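Local coordinates for protein endopolygalacturonase (Chondrostereum purpureum, PDB 1K5C) that probably hydrolyses the alpha-1,4 links between galacturonosyl units within polygalacturonate chains, the backbone of plant cell-wall pectin, at residues N151-V162 with D173-I184; I227-V238 with G267-V278. All blocks are in the same frame, centred on the assembly; numbering follows the deposited sequence.

Overall arrangement
From the N terminus the chain coils into a right-handed parallel beta-helix. Interaction 1 comes first: 151-162 and 173-184 are equivalent stretches of successive coils, and the ten residues between them, mostly strand, complete the turn. Interaction 2 follows in series, neither nested in the first nor crossing it; 28 residues, again largely strand, separate 227-238 from 267-278, and the loop so closed lies toward the C-terminal part of the beta-helix. The centres are about 17 Å apart, yet strands 155-158, 176-179 and 223-230 belong to the same parallel sheet. Across it Lys228 NZ of interaction 2 forms a salt bridge of 2.7 Å with Asp174 OD2 of interaction 1, joining the two contacts at the galacturonate-binding face.

Interaction 1: residues N151-V162 with D173-I184; sequences NTDGFDVSANNV and DDCIAINDGNNI. With NAG (2-acetamido-2-deoxy-beta-D-glucopyranose), chain C.
Phe155 and Ile176 pair in parallel on neighbouring strands, 155-158 and 176-179, whose axes come within 4.8 Å. Phe155 O accepts from Ala177 N, and Val157 N gives a nearly straight bond (170°) to Ala177 O. Val157 O then takes Asn179 N and, weakly, Asp180 N, marking a beta bulge where the register slips by one residue. Toward the core, the side chains of Val157 and Ile176 cross obliquely, CG2 of the valine 3.9 Å from CD1 of the isoleucine.

Beyond the bulge, Asn161 can be followed outward. Its CB turns away from 173-184, but with CG beside the backbone N (chi1 -52°) the amide swings back. CB lies against the sugar near its C1; CG, the amide carbon, comes 3.0 Å from the sugar's ring oxygen O5; OD1 receives Asn183 ND2 on an in-plane lone pair at 3.0 Å, the two amide planes 67° apart; ND2 carries the N-acetylglucosamine, 1.4 Å from its C1. Next to it, Asn160 OD1 grips Asn182 N at 2.9 Å, also on a lone pair.

At the other end, Asp153 OD1 and Asp173 OD1 stand 3.6 Å apart. A water donates to both Asp153 OD2 and Asp174 OD2, the latter also salt-bridged to Lys228. This acidic cluster, on successive coils of a parallel beta-helix, belongs to the glycoside hydrolase family 28 cleft, which holds the galacturonate-binding residues Asn151 and Asp173.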
loop_
_atom_site.group_PDB
_atom_site.type_symbol
_atom_site.label_atom_id
_atom_site.label_comp_id
_atom_site.label_asym_id
_atom_site.label_seq_id
_atom_site.Cartn_x
_atom_site.Cartn_y
_atom_site.Cartn_z
ATOM N N ASN A 151 -7.913 1.430 8.819
ATOM C CA ASN A 151 -7.715 1.976 7.472
ATOM C C ASN A 151 -6.356 2.703 7.375
ATOM O O ASN A 151 -6.208 3.637 6.585
ATOM C CB ASN A 151 -8.833 2.895 6.988
ATOM C CG ASN A 151 -10.196 2.199 7.017
ATOM O OD1 ASN A 151 -11.108 2.594 7.776
ATOM N ND2 ASN A 151 -10.358 1.192 6.220
ATOM N N THR A 152 -5.363 2.190 8.108
ATOM C CA THR A 152 -4.024 2.791 8.144
ATOM C C THR A 152 -3.104 2.200 7.083
ATOM O O THR A 152 -1.929 1.864 7.330
ATOM C CB THR A 152 -3.448 2.651 9.550
ATOM O OG1 THR A 152 -3.704 1.308 10.021
ATOM C CG2 THR A 152 -4.059 3.703 10.501
ATOM N N ASP A 153 -3.626 2.140 5.841
ATOM C CA ASP A 153 -2.855 1.584 4.725
ATOM C C ASP A 153 -1.476 2.237 4.650
ATOM O O ASP A 153 -1.331 3.449 4.759
ATOM C CB ASP A 153 -3.533 1.883 3.373
ATOM C CG ASP A 153 -4.957 1.397 3.224
ATOM O OD1 ASP A 153 -5.663 1.179 4.232
ATOM O OD2 ASP A 153 -5.385 1.279 2.033
ATOM N N GLY A 154 -0.449 1.415 4.389
ATOM C CA GLY A 154 0.895 1.987 4.246
ATOM C C GLY A 154 1.039 2.825 2.963
ATOM O O GLY A 154 1.327 4.035 3.026
ATOM N N PHE A 155 0.830 2.136 1.849
ATOM C CA PHE A 155 0.942 2.754 0.521
ATOM C C PHE A 155 -0.305 2.390 -0.280
ATOM O O PHE A 155 -0.602 1.200 -0.434
ATOM C CB PHE A 155 2.163 2.197 -0.259
ATOM C CG PHE A 155 3.470 2.393 0.473
ATOM C CD1 PHE A 155 4.215 3.581 0.316
ATOM C CD2 PHE A 155 3.971 1.401 1.329
ATOM C CE1 PHE A 155 5.408 3.737 1.007
ATOM C CE2 PHE A 155 5.156 1.571 2.001
ATOM C CZ PHE A 155 5.881 2.739 1.882
ATOM N N ASP A 156 -1.002 3.406 -0.788
ATOM C CA ASP A 156 -2.118 3.225 -1.740
ATOM C C ASP A 156 -1.644 3.725 -3.087
ATOM O O ASP A 156 -1.281 4.897 -3.215
ATOM C CB ASP A 156 -3.348 4.008 -1.273
ATOM C CG ASP A 156 -3.960 3.476 0.005
ATOM O OD1 ASP A 156 -4.070 2.182 0.059
ATOM O OD2 ASP A 156 -4.350 4.200 0.900
ATOM N N VAL A 157 -1.605 2.828 -4.077
ATOM C CA VAL A 157 -1.014 3.153 -5.369
ATOM C C VAL A 157 -2.044 3.132 -6.469
ATOM O O VAL A 157 -2.667 2.102 -6.728
ATOM C CB VAL A 157 0.136 2.159 -5.701
ATOM C CG1 VAL A 157 0.783 2.533 -7.036
ATOM C CG2 VAL A 157 1.173 2.134 -4.566
ATOM N N SER A 158 -2.180 4.276 -7.151
ATOM C CA SER A 158 -2.955 4.424 -8.412
ATOM C C SER A 158 -2.029 5.158 -9.377
ATOM O O SER A 158 -2.032 6.395 -9.412
ATOM C CB SER A 158 -4.279 5.122 -8.202
ATOM O OG SER A 158 -5.183 4.315 -7.433
ATOM N N ALA A 159 -1.212 4.401 -10.080
ATOM C CA ALA A 159 -0.088 5.032 -10.804
ATOM C C ALA A 159 0.579 3.964 -11.652
ATOM O O ALA A 159 0.559 2.781 -11.354
ATOM C CB ALA A 159 0.950 5.529 -9.778
ATOM N N ASN A 160 1.257 4.457 -12.716
ATOM C CA ASN A 160 2.144 3.610 -13.511
ATOM C C ASN A 160 3.588 3.756 -13.063
ATOM O O ASN A 160 4.008 4.819 -12.583
ATOM C CB ASN A 160 2.033 3.999 -14.998
ATOM C CG ASN A 160 0.603 3.901 -15.504
ATOM O OD1 ASN A 160 -0.090 2.928 -15.260
ATOM N ND2 ASN A 160 0.214 4.896 -16.259
ATOM N N ASN A 161 4.401 2.720 -13.328
ATOM C CA ASN A 161 5.849 2.889 -13.264
ATOM C C ASN A 161 6.356 3.277 -11.881
ATOM O O ASN A 161 7.123 4.212 -11.704
ATOM C CB ASN A 161 6.309 3.953 -14.309
ATOM C CG ASN A 161 5.780 3.626 -15.684
ATOM O OD1 ASN A 161 5.824 2.487 -16.164
ATOM N ND2 ASN A 161 5.304 4.698 -16.347
ATOM N N VAL A 162 5.922 2.489 -10.886
ATOM C CA VAL A 162 6.277 2.706 -9.477
ATOM C C VAL A 162 7.095 1.548 -8.940
ATOM O O VAL A 162 6.768 0.372 -9.205
ATOM C CB VAL A 162 4.961 2.850 -8.663
ATOM C CG1 VAL A 162 5.245 2.781 -7.150
ATOM C CG2 VAL A 162 4.262 4.139 -9.019
ATOM N N ASP A 173 -3.993 -2.175 8.417
ATOM C CA ASP A 173 -4.702 -2.452 7.158
ATOM C C ASP A 173 -3.658 -2.848 6.121
ATOM O O ASP A 173 -2.548 -3.266 6.476
ATOM C CB ASP A 173 -5.619 -1.253 6.755
ATOM C CG ASP A 173 -6.826 -1.691 5.940
ATOM O OD1 ASP A 173 -6.638 -2.192 4.813
ATOM O OD2 ASP A 173 -7.955 -1.532 6.428
ATOM N N ASP A 174 -4.008 -2.760 4.847
ATOM C CA ASP A 174 -3.080 -3.232 3.810
ATOM C C ASP A 174 -1.715 -2.578 3.993
ATOM O O ASP A 174 -1.595 -1.372 4.163
ATOM C CB ASP A 174 -3.658 -2.910 2.427
ATOM C CG ASP A 174 -4.886 -3.743 2.106
ATOM O OD1 ASP A 174 -4.905 -4.900 2.548
ATOM O OD2 ASP A 174 -5.740 -3.252 1.351
ATOM N N CYS A 175 -0.667 -3.390 3.864
ATOM C CA CYS A 175 0.698 -2.857 3.827
ATOM C C CYS A 175 0.878 -1.949 2.590
ATOM O O CYS A 175 1.356 -0.824 2.659
ATOM C CB CYS A 175 1.641 -4.065 3.862
ATOM S SG CYS A 175 3.369 -3.614 3.930
ATOM N N ILE A 176 0.432 -2.515 1.476
ATOM C CA ILE A 176 0.255 -1.810 0.200
ATOM C C ILE A 176 -1.091 -2.262 -0.353
ATOM O O ILE A 176 -1.452 -3.436 -0.198
ATOM C CB ILE A 176 1.399 -2.084 -0.826
ATOM C CG1 ILE A 176 1.154 -1.335 -2.137
ATOM C CG2 ILE A 176 1.651 -3.587 -1.030
ATOM C CD1 ILE A 176 2.378 -1.305 -3.058
ATOM N N ALA A 177 -1.779 -1.311 -0.999
ATOM C CA ALA A 177 -2.943 -1.643 -1.827
ATOM C C ALA A 177 -2.673 -1.022 -3.207
ATOM O O ALA A 177 -2.561 0.196 -3.341
ATOM C CB ALA A 177 -4.241 -1.117 -1.254
ATOM N N ILE A 178 -2.554 -1.895 -4.220
ATOM C CA ILE A 178 -2.347 -1.454 -5.580
ATOM C C ILE A 178 -3.726 -1.423 -6.230
ATOM O O ILE A 178 -4.358 -2.456 -6.455
ATOM C CB ILE A 178 -1.412 -2.410 -6.340
ATOM C CG1 ILE A 178 -0.024 -2.486 -5.658
ATOM C CG2 ILE A 178 -1.304 -1.941 -7.790
ATOM C CD1 ILE A 178 0.865 -3.579 -6.190
ATOM N N ASN A 179 -4.221 -0.194 -6.489
ATOM C CA ASN A 179 -5.594 0.002 -6.904
ATOM C C ASN A 179 -5.789 0.275 -8.396
ATOM O O ASN A 179 -6.897 0.087 -8.900
ATOM C CB ASN A 179 -6.198 1.158 -6.072
ATOM C CG ASN A 179 -6.271 0.786 -4.593
ATOM O OD1 ASN A 179 -5.949 1.638 -3.715
ATOM N ND2 ASN A 179 -6.644 -0.420 -4.321
ATOM N N ASP A 180 -4.739 0.723 -9.075
ATOM C CA ASP A 180 -4.816 1.024 -10.496
ATOM C C ASP A 180 -3.376 1.208 -11.001
ATOM O O ASP A 180 -2.538 1.726 -10.231
ATOM C CB ASP A 180 -5.604 2.327 -10.717
ATOM C CG ASP A 180 -6.026 2.575 -12.144
ATOM O OD1 ASP A 180 -6.270 1.626 -12.919
ATOM O OD2 ASP A 180 -6.201 3.789 -12.492
ATOM N N GLY A 181 -3.115 0.824 -12.241
ATOM C CA GLY A 181 -1.848 1.139 -12.877
ATOM C C GLY A 181 -1.091 -0.084 -13.389
ATOM O O GLY A 181 -1.398 -1.237 -13.103
ATOM N N ASN A 182 -0.095 0.248 -14.214
ATOM C CA ASN A 182 0.767 -0.714 -14.878
ATOM C C ASN A 182 2.203 -0.541 -14.417
ATOM O O ASN A 182 2.681 0.573 -14.262
ATOM C CB ASN A 182 0.726 -0.489 -16.410
ATOM C CG ASN A 182 1.565 -1.517 -17.160
ATOM O OD1 ASN A 182 1.208 -2.712 -17.164
ATOM N ND2 ASN A 182 2.672 -1.105 -17.758
ATOM N N ASN A 183 2.914 -1.690 -14.268
ATOM C CA ASN A 183 4.368 -1.723 -14.041
ATOM C C ASN A 183 4.670 -1.198 -12.624
ATOM O O ASN A 183 5.206 -0.091 -12.446
ATOM C CB ASN A 183 5.128 -0.927 -15.110
ATOM C CG ASN A 183 6.632 -0.964 -14.820
ATOM O OD1 ASN A 183 7.157 -1.894 -14.176
ATOM N ND2 ASN A 183 7.312 0.087 -15.272
ATOM N N ILE A 184 4.305 -2.002 -11.673
ATOM C CA ILE A 184 4.432 -1.684 -10.253
ATOM C C ILE A 184 5.208 -2.817 -9.570
ATOM O O ILE A 184 4.832 -3.976 -9.695
ATOM C CB ILE A 184 3.041 -1.465 -9.598
ATOM C CG1 ILE A 184 2.307 -0.305 -10.292
ATOM C CG2 ILE A 184 3.202 -1.213 -8.085
ATOM C CD1 ILE A 184 0.828 -0.371 -10.143
HETATM C C1 NAG C . 4.834 4.840 -17.694
HETATM C C2 NAG C . 5.969 4.343 -18.702
HETATM C C3 NAG C . 5.353 4.518 -20.140
HETATM C C4 NAG C . 4.071 3.717 -20.302
HETATM C C5 NAG C . 3.062 4.250 -19.194
HETATM C C6 NAG C . 1.911 3.255 -19.228
HETATM C C7 NAG C . 8.211 5.038 -17.993
HETATM C C8 NAG C . 9.203 6.085 -17.920
HETATM N N2 NAG C . 7.056 5.308 -18.602
HETATM O O3 NAG C . 6.339 4.109 -21.120
HETATM O O4 NAG C . 3.361 4.024 -21.535
HETATM O O5 NAG C . 3.750 3.917 -17.928
HETATM O O6 NAG C . 2.450 2.217 -18.425
HETATM O O7 NAG C . 8.395 3.957 -17.560
HETATM O O HOH W 1 -8.492 -1.284 9.075
HETATM O O HOH W 2 -6.876 -0.810 1.036
HETATM O O HOH W 3 -4.960 4.689 -4.460
#

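Interaction 2: residues I227-V238 with G267-V278; sequences IKAQRTATSASV and GNPGTGAPFSDV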
loop_
_atom_site.group_PDB
_atom_site.type_symbol
_atom_site.label_atom_id
_atom_site.label_comp_id
_atom_site.label_asym_id
_atom_site.label_seq_id
_atom_site.Cartn_x
_atom_site.Cartn_y
_atom_site.Cartn_z
ATOM N N ILE A 227 -5.809 -10.527 -3.600
ATOM C CA ILE A 227 -6.280 -9.789 -4.789
ATOM C C ILE A 227 -7.799 -9.701 -4.589
ATOM O O ILE A 227 -8.450 -10.746 -4.492
ATOM C CB ILE A 227 -5.906 -10.463 -6.124
ATOM C CG1 ILE A 227 -4.405 -10.746 -6.177
ATOM C CG2 ILE A 227 -6.386 -9.610 -7.314
ATOM C CD1 ILE A 227 -3.976 -11.444 -7.481
ATOM N N LYS A 228 -8.294 -8.494 -4.471
ATOM C CA LYS A 228 -9.712 -8.235 -4.160
ATOM C C LYS A 228 -10.309 -7.364 -5.252
ATOM O O LYS A 228 -9.800 -6.303 -5.558
ATOM C CB LYS A 228 -9.946 -7.621 -2.758
ATOM C CG LYS A 228 -8.836 -6.785 -2.200
ATOM C CD LYS A 228 -9.146 -6.163 -0.865
ATOM C CE LYS A 228 -7.817 -5.501 -0.416
ATOM N NZ LYS A 228 -8.069 -4.390 0.446
ATOM N N ALA A 229 -11.452 -7.796 -5.789
ATOM C CA ALA A 229 -12.244 -6.961 -6.686
ATOM C C ALA A 229 -13.663 -6.878 -6.143
ATOM O O ALA A 229 -14.249 -7.883 -5.707
ATOM C CB ALA A 229 -12.304 -7.493 -8.102
ATOM N N GLN A 230 -14.196 -5.668 -6.185
ATOM C CA GLN A 230 -15.603 -5.488 -5.802
ATOM C C GLN A 230 -16.484 -6.402 -6.659
ATOM O O GLN A 230 -16.353 -6.406 -7.878
ATOM C CB GLN A 230 -16.010 -4.008 -6.063
ATOM C CG GLN A 230 -15.250 -3.088 -5.130
ATOM C CD GLN A 230 -15.392 -1.629 -5.462
ATOM O OE1 GLN A 230 -16.447 -1.203 -5.847
ATOM N N ARG A 231 -17.414 -7.060 -5.984
ATOM C CA ARG A 231 -18.365 -7.928 -6.696
ATOM C C ARG A 231 -19.017 -7.155 -7.861
ATOM O O ARG A 231 -19.290 -7.721 -8.906
ATOM C CB ARG A 231 -19.434 -8.415 -5.703
ATOM C CG ARG A 231 -20.467 -9.311 -6.374
ATOM C CD ARG A 231 -21.527 -9.777 -5.390
ATOM N NE ARG A 231 -21.045 -10.742 -4.417
ATOM C CZ ARG A 231 -20.961 -10.540 -3.100
ATOM N NH1 ARG A 231 -21.197 -9.379 -2.525
ATOM N NH2 ARG A 231 -20.626 -11.570 -2.313
ATOM N N THR A 232 -19.336 -5.859 -7.622
ATOM C CA THR A 232 -20.088 -5.072 -8.620
ATOM C C THR A 232 -19.230 -4.413 -9.698
ATOM O O THR A 232 -19.792 -3.754 -10.576
ATOM C CB THR A 232 -20.905 -4.002 -7.871
ATOM O OG1 THR A 232 -19.993 -3.191 -7.137
ATOM C CG2 THR A 232 -21.976 -4.598 -6.948
ATOM N N ALA A 233 -17.911 -4.513 -9.627
ATOM C CA ALA A 233 -17.066 -3.761 -10.558
ATOM C C ALA A 233 -17.212 -4.253 -11.964
ATOM O O ALA A 233 -17.265 -5.458 -12.231
ATOM C CB ALA A 233 -15.584 -3.889 -10.143
ATOM N N THR A 234 -17.222 -3.295 -12.902
ATOM C CA THR A 234 -17.210 -3.602 -14.309
ATOM C C THR A 234 -16.108 -2.809 -15.002
ATOM O O THR A 234 -15.525 -1.864 -14.458
ATOM C CB THR A 234 -18.595 -3.217 -14.944
ATOM O OG1 THR A 234 -18.827 -1.817 -14.737
ATOM C CG2 THR A 234 -19.698 -4.073 -14.304
ATOM N N SER A 235 -15.803 -3.199 -16.249
ATOM C CA SER A 235 -14.726 -2.506 -17.027
ATOM C C SER A 235 -13.445 -2.402 -16.225
ATOM O O SER A 235 -12.824 -1.322 -16.148
ATOM C CB SER A 235 -15.188 -1.119 -17.485
ATOM O OG SER A 235 -16.340 -1.205 -18.284
ATOM N N ALA A 236 -13.060 -3.538 -15.590
ATOM C CA ALA A 236 -11.933 -3.531 -14.657
ATOM C C ALA A 236 -11.100 -4.799 -14.913
ATOM O O ALA A 236 -11.604 -5.754 -15.522
ATOM C CB ALA A 236 -12.408 -3.482 -13.223
ATOM N N SER A 237 -9.881 -4.851 -14.389
ATOM C CA SER A 237 -9.072 -6.081 -14.569
ATOM C C SER A 237 -7.843 -6.051 -13.696
ATOM O O SER A 237 -7.364 -4.992 -13.283
ATOM C CB SER A 237 -8.615 -6.250 -16.027
ATOM O OG SER A 237 -7.887 -5.128 -16.497
ATOM N N VAL A 238 -7.310 -7.262 -13.455
ATOM C CA VAL A 238 -5.973 -7.478 -12.885
ATOM C C VAL A 238 -5.306 -8.483 -13.775
ATOM O O VAL A 238 -5.837 -9.564 -13.975
ATOM C CB VAL A 238 -6.033 -8.027 -11.449
ATOM C CG1 VAL A 238 -4.628 -8.293 -10.918
ATOM C CG2 VAL A 238 -6.825 -7.090 -10.552
ATOM N N GLY A 267 -18.776 -16.006 -2.270
ATOM C CA GLY A 267 -20.193 -15.969 -2.616
ATOM C C GLY A 267 -20.491 -15.087 -3.803
ATOM O O GLY A 267 -20.057 -13.903 -3.850
ATOM N N ASN A 268 -21.203 -15.598 -4.780
ATOM C CA ASN A 268 -21.712 -14.846 -5.928
ATOM C C ASN A 268 -20.595 -13.930 -6.411
ATOM O O ASN A 268 -20.828 -12.733 -6.543
ATOM C CB ASN A 268 -22.967 -14.066 -5.561
ATOM C CG ASN A 268 -23.788 -13.258 -6.552
ATOM O OD1 ASN A 268 -24.541 -12.209 -6.360
ATOM N ND2 ASN A 268 -23.748 -13.741 -7.804
ATOM N N PRO A 269 -19.409 -14.470 -6.776
ATOM C CA PRO A 269 -18.340 -13.571 -7.249
ATOM C C PRO A 269 -18.734 -12.885 -8.541
ATOM O O PRO A 269 -19.398 -13.410 -9.427
ATOM C CB PRO A 269 -17.133 -14.504 -7.405
ATOM C CG PRO A 269 -17.810 -15.839 -7.749
ATOM C CD PRO A 269 -19.013 -15.884 -6.765
ATOM N N GLY A 270 -18.245 -11.652 -8.670
ATOM C CA GLY A 270 -18.482 -10.869 -9.878
ATOM C C GLY A 270 -17.692 -11.384 -11.072
ATOM O O GLY A 270 -16.695 -12.093 -10.954
ATOM N N THR A 271 -18.162 -10.916 -12.220
ATOM C CA THR A 271 -17.558 -11.336 -13.494
ATOM C C THR A 271 -16.973 -10.183 -14.279
ATOM O O THR A 271 -16.446 -10.385 -15.389
ATOM C CB THR A 271 -18.601 -12.063 -14.379
ATOM O OG1 THR A 271 -19.645 -11.083 -14.619
ATOM C CG2 THR A 271 -19.094 -13.297 -13.678
ATOM N N GLY A 272 -17.057 -8.938 -13.758
ATOM C CA GLY A 272 -16.678 -7.757 -14.499
ATOM C C GLY A 272 -15.265 -7.233 -14.246
ATOM O O GLY A 272 -14.907 -6.206 -14.836
ATOM N N ALA A 273 -14.481 -7.915 -13.403
ATOM C CA ALA A 273 -13.123 -7.496 -13.103
ATOM C C ALA A 273 -12.162 -8.680 -13.282
ATOM O O ALA A 273 -11.540 -9.169 -12.342
ATOM C CB ALA A 273 -13.049 -6.958 -11.669
ATOM N N PRO A 274 -12.059 -9.190 -14.512
ATOM C CA PRO A 274 -11.313 -10.445 -14.744
ATOM C C PRO A 274 -9.886 -10.357 -14.208
ATOM O O PRO A 274 -9.165 -9.386 -14.401
ATOM C CB PRO A 274 -11.304 -10.591 -16.282
ATOM C CG PRO A 274 -11.754 -9.241 -16.802
ATOM C CD PRO A 274 -12.716 -8.724 -15.752
ATOM N N PHE A 275 -9.460 -11.502 -13.606
ATOM C CA PHE A 275 -8.073 -11.695 -13.156
ATOM C C PHE A 275 -7.398 -12.666 -14.119
ATOM O O PHE A 275 -7.942 -13.739 -14.397
ATOM C CB PHE A 275 -7.985 -12.296 -11.765
ATOM C CG PHE A 275 -8.593 -11.498 -10.633
ATOM C CD1 PHE A 275 -8.961 -10.175 -10.764
ATOM C CD2 PHE A 275 -8.808 -12.158 -9.430
ATOM C CE1 PHE A 275 -9.550 -9.489 -9.680
ATOM C CE2 PHE A 275 -9.362 -11.494 -8.328
ATOM C CZ PHE A 275 -9.730 -10.149 -8.463
ATOM N N SER A 276 -6.180 -12.344 -14.540
ATOM C CA SER A 276 -5.440 -13.244 -15.439
ATOM C C SER A 276 -3.950 -13.243 -15.068
ATOM O O SER A 276 -3.404 -12.265 -14.567
ATOM C CB SER A 276 -5.639 -12.894 -16.878
ATOM O OG SER A 276 -5.300 -11.601 -17.159
ATOM N N ASP A 277 -3.343 -14.383 -15.372
ATOM C CA ASP A 277 -1.863 -14.525 -15.331
ATOM C C ASP A 277 -1.298 -14.146 -13.967
ATOM O O ASP A 277 -0.472 -13.236 -13.850
ATOM C CB ASP A 277 -1.236 -13.713 -16.465
ATOM C CG ASP A 277 -1.709 -14.165 -17.793
ATOM O OD1 ASP A 277 -2.376 -15.223 -17.952
ATOM O OD2 ASP A 277 -1.336 -13.431 -18.760
ATOM N N VAL A 278 -1.712 -14.915 -12.945
ATOM C CA VAL A 278 -1.257 -14.713 -11.562
ATOM C C VAL A 278 -0.339 -15.911 -11.198
ATOM O O VAL A 278 -0.824 -17.047 -11.174
ATOM C CB VAL A 278 -2.446 -14.622 -10.591
ATOM C CG1 VAL A 278 -1.937 -14.499 -9.164
ATOM C CG2 VAL A 278 -3.336 -13.448 -10.981
HETATM O O HOH W 4 -17.802 -7.806 -11.281
HETATM O O HOH W 5 -17.015 -5.596 -17.372
#
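Val238 and Phe275 form a parallel bridge, Val238 N bonding to Pro274 O at 3.0 Å and Ser276 N to Val238 O, while strand 227-230 runs nearly antiparallel to 275-278 (172°) with their axes 10.5 Å apart. The arrangement is that of successive coils in a right-handed parallel beta-helix, with strands of different faces meeting across its apolar interior.

Phe275 fills the space between them. Its CG lies beside the backbone N, which brings the ring alongside Val238 and with one face against Ile227. Ile227 CG2 makes a CH-pi contact over that face, 3.8 Å from the ring centroid and 20° off its normal. Val238 CG2 meets CE1 of the ring, and Ala229 CB touches Phe275 CZ obliquely. Further along, Ala273 CB nestles between Ala229 CB and Ala236 CB, and Ile227 CD1 reaches Val278 CG1 tip to tip at 4.0 Å.

Outside this core, Arg231, inside the type I turn from Gln230 to Ala233, extends from its backbone and then bends at chi3 (-71°) to lay its guanidinium edge against two successive carbonyls of the other loop. Its NH2 also meets Asp264 in a salt bridge. An alanine at Arg231 would lose the guanidinium and is likely to leave the Asp264 carboxylate without this partner and the backbone at Gly267 and Asn268 less firmly held. Arg231 NE donates to Asn268 O at 2.9 Å, and Arg231 NH2 to Gly267 O at 2.9 Å, both oxygens lying in the guanidinium plane.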